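Local coordinates for protein Pa14_01140 (Pseudomonas aeruginosa, PDB 6OX6) that acts as the immunity protein of the type VI secretion effector Tas1, binding the toxin and playing a role in preventing its early activation, at residues Tyr25-Asp28 / Thr33-Val36; Tyr15-Tyr18 / Val23-Arg26. All coordinates share one frame; numbering follows the deposited sequence.

Overall arrangement
From the N terminus the chain passes through helix 7-11 into strand 14-18, turns back as strand 23-28 and turns again as strand 33-38, a three-stranded antiparallel meander. Contact 2 (15-18 with 23-26) closes the first turn and contact 1 (25-28 with 33-36) the second. The two loops follow one another rather than nest or cross, and the contacts share Tyr-25 and Arg-26 of the central strand. Their centres lie about 8 Å apart, and Val-36 of contact 1 packs on Val-23 of contact 2. Strand 63-65, arriving after helix 53-61, adds to the far side of strand 14-18, completing the sheet in the order 33-38, 23-28, 14-18, 63-65.

Contact 1: Tyr25-Asp28 / Thr33-Val36; sequences YRWD and TIHV
Tyr-25 to Asp-28 and Thr-33 to Val-36 run antiparallel, their axes 4.6 Å apart at closest approach and 161° between their directions. Arg-26 and His-35 form a hydrogen-bonded pair, with Arg-26 N to His-35 O and His-35 N to Arg-26 O both at 2.8 Å. Asp-28 and Thr-33 form the second such pair, whose bond from Thr-33 N to Asp-28 O is the longest at 3.2 Å. Tyr-25 with Val-36 and Trp-27 with Ile-34 are the non-hydrogen-bonded pairs.

These last four side chains share one face of the sheet. Tyr-25 lies alongside Val-36, and its CE2 meets Val-36 CG2 at 3.4 Å. Ile-34 bridges the two aromatics: its CG2 touches Tyr-25, while its CG1 approaches the edge of the Trp-27 indole, 3.7 Å from CE3. The indole NE1 is satisfied by Phe-9 O.

Arg-26 and His-35 lie side by side on the other face. A bend at chi3 (67°) brings Arg-26 NH2 over one face of the imidazole, 3.2 Å from His-35 ND1, at an angle too poor for a hydrogen bond; the two planes are only 15° apart. The guanidinium is instead salt-bridged through NE to Glu-43. A water in the plane of the imidazole sits 2.7 Å from His-35 ND1 and donates to Arg-26 O, also contacting Thr-33 OG1, and so links both strands on this more solvent-accessible face.

Helix 53-61 packs on Tyr-25 and Ile-34 of the apolar face, with Phe-55 edge-to-face to Tyr-25, while Phe-9 meets Trp-27 edge-to-face; Tas1 packs on Trp-27, Ile-34 and Val-36. The arrangement is a beta hairpin with an apolar and a polar face, its apolar face contributing to the toxin interface.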
loop_
_atom_site.group_PDB
_atom_site.type_symbol
_atom_site.label_atom_id
_atom_site.label_comp_id
_atom_site.label_asym_id
_atom_site.label_seq_id
_atom_site.Cartn_x
_atom_site.Cartn_y
_atom_site.Cartn_z
ATOM N N TYR B 25 12.940 -4.313 -8.242
ATOM C CA TYR B 25 14.023 -3.488 -7.728
ATOM C C TYR B 25 15.303 -4.299 -7.698
ATOM O O TYR B 25 15.281 -5.537 -7.552
ATOM C CB TYR B 25 13.738 -2.949 -6.303
ATOM C CG TYR B 25 12.579 -1.971 -6.259
ATOM C CD1 TYR B 25 11.300 -2.405 -5.967
ATOM C CD2 TYR B 25 12.760 -0.630 -6.558
ATOM C CE1 TYR B 25 10.247 -1.532 -5.941
ATOM C CE2 TYR B 25 11.720 0.251 -6.526
ATOM C CZ TYR B 25 10.469 -0.199 -6.220
ATOM O OH TYR B 25 9.418 0.674 -6.186
ATOM N N ARG B 26 16.415 -3.581 -7.857
ATOM C CA ARG B 26 17.748 -4.136 -7.717
ATOM C C ARG B 26 18.487 -3.342 -6.648
ATOM O O ARG B 26 18.567 -2.107 -6.723
ATOM C CB ARG B 26 18.492 -4.098 -9.051
ATOM C CG ARG B 26 19.977 -4.443 -8.953
ATOM C CD ARG B 26 20.643 -4.358 -10.354
ATOM N NE ARG B 26 20.709 -3.009 -10.900
ATOM C CZ ARG B 26 21.765 -2.202 -10.760
ATOM N NH1 ARG B 26 22.837 -2.601 -10.074
ATOM N NH2 ARG B 26 21.755 -0.988 -11.301
ATOM N N TRP B 27 18.992 -4.050 -5.643
ATOM C CA TRP B 27 19.842 -3.481 -4.608
ATOM C C TRP B 27 21.289 -3.905 -4.840
ATOM O O TRP B 27 21.583 -5.087 -5.035
ATOM C CB TRP B 27 19.338 -3.921 -3.235
ATOM C CG TRP B 27 20.290 -3.781 -2.078
ATOM C CD1 TRP B 27 20.990 -4.784 -1.468
ATOM C CD2 TRP B 27 20.628 -2.570 -1.370
ATOM N NE1 TRP B 27 21.746 -4.275 -0.435
ATOM C CE2 TRP B 27 21.542 -2.919 -0.358
ATOM C CE3 TRP B 27 20.248 -1.223 -1.505
ATOM C CZ2 TRP B 27 22.076 -1.977 0.526
ATOM C CZ3 TRP B 27 20.781 -0.284 -0.630
ATOM C CH2 TRP B 27 21.683 -0.670 0.378
ATOM N N ASP B 28 22.185 -2.944 -4.826
ATOM C CA ASP B 28 23.618 -3.175 -4.957
ATOM C C ASP B 28 24.218 -2.890 -3.585
ATOM O O ASP B 28 24.256 -1.736 -3.148
ATOM C CB ASP B 28 24.191 -2.261 -6.046
ATOM C CG ASP B 28 25.691 -2.449 -6.275
ATOM O OD1 ASP B 28 26.425 -2.903 -5.366
ATOM O OD2 ASP B 28 26.141 -2.085 -7.374
ATOM N N THR B 33 22.892 1.189 -3.445
ATOM C CA THR B 33 21.951 1.853 -4.337
ATOM C C THR B 33 20.770 0.955 -4.669
ATOM O O THR B 33 20.889 -0.278 -4.755
ATOM C CB THR B 33 22.633 2.303 -5.641
ATOM O OG1 THR B 33 23.394 1.219 -6.174
ATOM C CG2 THR B 33 23.589 3.466 -5.371
ATOM N N ILE B 34 19.627 1.598 -4.871
ATOM C CA ILE B 34 18.411 0.939 -5.291
ATOM C C ILE B 34 18.099 1.431 -6.684
ATOM O O ILE B 34 18.087 2.651 -6.922
ATOM C CB ILE B 34 17.238 1.252 -4.352
ATOM C CG1 ILE B 34 17.583 0.881 -2.907
ATOM C CG2 ILE B 34 15.993 0.550 -4.872
ATOM C CD1 ILE B 34 16.712 1.568 -1.883
ATOM N N HIS B 35 17.849 0.498 -7.600
ATOM C CA HIS B 35 17.307 0.834 -8.907
ATOM C C HIS B 35 15.979 0.132 -9.101
ATOM O O HIS B 35 15.735 -0.917 -8.510
ATOM C CB HIS B 35 18.261 0.457 -10.033
ATOM C CG HIS B 35 19.399 1.408 -10.174
ATOM N ND1 HIS B 35 20.539 1.317 -9.406
ATOM C CD2 HIS B 35 19.565 2.492 -10.969
ATOM C CE1 HIS B 35 21.365 2.297 -9.729
ATOM N NE2 HIS B 35 20.797 3.026 -10.675
ATOM N N VAL B 36 15.125 0.704 -9.949
ATOM C CA VAL B 36 13.779 0.193 -10.169
ATOM C C VAL B 36 13.656 -0.227 -11.623
ATOM O O VAL B 36 14.257 0.406 -12.503
ATOM C CB VAL B 36 12.708 1.243 -9.807
ATOM C CG1 VAL B 36 12.808 2.483 -10.740
ATOM C CG2 VAL B 36 11.337 0.638 -9.889
HETATM O O HOH W 1 21.023 -0.530 -7.465
HETATM O O HOH W 2 24.917 0.893 -8.489
#

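Contact 2: Tyr15-Tyr18 / Val23-Arg26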
loop_
_atom_site.group_PDB
_atom_site.type_symbol
_atom_site.label_atom_id
_atom_site.label_comp_id
_atom_site.label_asym_id
_atom_site.label_seq_id
_atom_site.Cartn_x
_atom_site.Cartn_y
_atom_site.Cartn_z
ATOM N N TYR B 15 17.409 -8.799 -5.189
ATOM C CA TYR B 15 16.498 -8.539 -6.298
ATOM C C TYR B 15 15.081 -8.893 -5.849
ATOM O O TYR B 15 14.857 -9.961 -5.265
ATOM C CB TYR B 15 16.909 -9.334 -7.545
ATOM C CG TYR B 15 18.330 -9.008 -8.006
ATOM C CD1 TYR B 15 19.436 -9.655 -7.444
ATOM C CD2 TYR B 15 18.563 -8.031 -8.975
ATOM C CE1 TYR B 15 20.747 -9.359 -7.860
ATOM C CE2 TYR B 15 19.874 -7.733 -9.417
ATOM C CZ TYR B 15 20.952 -8.399 -8.851
ATOM O OH TYR B 15 22.234 -8.085 -9.285
ATOM N N ILE B 16 14.136 -8.006 -6.161
ATOM C CA ILE B 16 12.810 -7.974 -5.561
ATOM C C ILE B 16 11.766 -7.890 -6.659
ATOM O O ILE B 16 11.904 -7.075 -7.577
ATOM C CB ILE B 16 12.683 -6.756 -4.636
ATOM C CG1 ILE B 16 13.640 -6.907 -3.461
ATOM C CG2 ILE B 16 11.273 -6.566 -4.216
ATOM C CD1 ILE B 16 13.825 -5.618 -2.703
ATOM N N ASP B 17 10.722 -8.723 -6.562
ATOM C CA ASP B 17 9.548 -8.634 -7.418
ATOM C C ASP B 17 8.338 -8.265 -6.562
ATOM O O ASP B 17 8.076 -8.910 -5.547
ATOM C CB ASP B 17 9.300 -9.962 -8.136
ATOM C CG ASP B 17 8.014 -9.958 -8.962
ATOM O OD1 ASP B 17 7.581 -8.868 -9.402
ATOM O OD2 ASP B 17 7.424 -11.055 -9.157
ATOM N N TYR B 18 7.597 -7.256 -6.970
ATOM C CA TYR B 18 6.386 -6.837 -6.257
ATOM C C TYR B 18 5.265 -6.876 -7.285
ATOM O O TYR B 18 5.057 -5.894 -8.009
ATOM C CB TYR B 18 6.575 -5.438 -5.659
ATOM C CG TYR B 18 5.386 -4.860 -4.883
ATOM C CD1 TYR B 18 4.465 -5.686 -4.220
ATOM C CD2 TYR B 18 5.199 -3.473 -4.805
ATOM C CE1 TYR B 18 3.382 -5.145 -3.501
ATOM C CE2 TYR B 18 4.119 -2.937 -4.093
ATOM C CZ TYR B 18 3.237 -3.787 -3.432
ATOM O OH TYR B 18 2.176 -3.245 -2.749
ATOM N N VAL B 23 6.284 -4.143 -10.470
ATOM C CA VAL B 23 7.553 -3.445 -10.323
ATOM C C VAL B 23 8.587 -4.399 -9.730
ATOM O O VAL B 23 8.249 -5.316 -8.964
ATOM C CB VAL B 23 7.391 -2.152 -9.478
ATOM C CG1 VAL B 23 6.867 -2.428 -8.021
ATOM C CG2 VAL B 23 8.663 -1.351 -9.482
ATOM N N THR B 24 9.852 -4.208 -10.140
ATOM C CA THR B 24 11.008 -4.895 -9.580
ATOM C C THR B 24 12.087 -3.888 -9.170
ATOM O O THR B 24 12.166 -2.765 -9.681
ATOM C CB THR B 24 11.605 -5.922 -10.571
ATOM O OG1 THR B 24 12.287 -5.240 -11.648
ATOM C CG2 THR B 24 10.490 -6.792 -11.149
ATOM N N TYR B 25 12.940 -4.313 -8.242
ATOM C CA TYR B 25 14.023 -3.488 -7.728
ATOM C C TYR B 25 15.303 -4.299 -7.698
ATOM O O TYR B 25 15.281 -5.537 -7.552
ATOM C CB TYR B 25 13.738 -2.949 -6.303
ATOM C CG TYR B 25 12.579 -1.971 -6.259
ATOM C CD1 TYR B 25 11.300 -2.405 -5.967
ATOM C CD2 TYR B 25 12.760 -0.630 -6.558
ATOM C CE1 TYR B 25 10.247 -1.532 -5.941
ATOM C CE2 TYR B 25 11.720 0.251 -6.526
ATOM C CZ TYR B 25 10.469 -0.199 -6.220
ATOM O OH TYR B 25 9.418 0.674 -6.186
ATOM N N ARG B 26 16.415 -3.581 -7.857
ATOM C CA ARG B 26 17.748 -4.136 -7.717
ATOM C C ARG B 26 18.487 -3.342 -6.648
ATOM O O ARG B 26 18.567 -2.107 -6.723
ATOM C CB ARG B 26 18.492 -4.098 -9.051
ATOM C CG ARG B 26 19.977 -4.443 -8.953
ATOM C CD ARG B 26 20.643 -4.358 -10.354
ATOM N NE ARG B 26 20.709 -3.009 -10.900
ATOM C CZ ARG B 26 21.765 -2.202 -10.760
ATOM N NH1 ARG B 26 22.837 -2.601 -10.074
ATOM N NH2 ARG B 26 21.755 -0.988 -11.301
#
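Four backbone hydrogen bonds join Tyr-15 to Tyr-18 with Val-23 to Arg-26. Ile-16 and Tyr-25 exchange two, Ile-16 N to Tyr-25 O at 3.1 Å and Tyr-25 N to Ile-16 O at 3.0 Å. At the turn end, Tyr-18 N reaches Val-23 O almost head-on at 2.9 Å, while the return bond from Val-23 N to Tyr-18 O is longer, 3.3 Å. Close CA-H...O approaches supplement them, notably Thr-24 CA to Ile-16 O at 3.1 Å.

Apolar packing occupies both faces. Tyr-15 runs alongside the aliphatic part of Arg-26, and its CE2 comes within 3.3 Å of Arg-26 CG. On the opposite face Val-23 CG1 rests against Tyr-18, 3.8 Å from both CB and CD2; with CG of the tyrosine anti to the backbone N (chi1 180°), the near ring atom CD2 stays on the valine while the hydroxyl end of the ring extends past the hairpin.

Polar side chains on the Tyr-15 face look beyond the hairpin. Asp-17 OD1 is hydrogen-bonded to Tyr-39 OH, and Thr-24 OG1 bonds to Arg-37 O, so that the two atoms find their partners just after strand 33-38 and on it, respectively.

This hairpin forms the middle of the sheet, flanked by strands 33-38 and 63-65. Helix 53-61 packs against Ile-16, Tyr-18 and Tyr-25, whereas helix 67-72 lies over the other face, where Tyr-70 meets Tyr-15, Thr-24 and Arg-26.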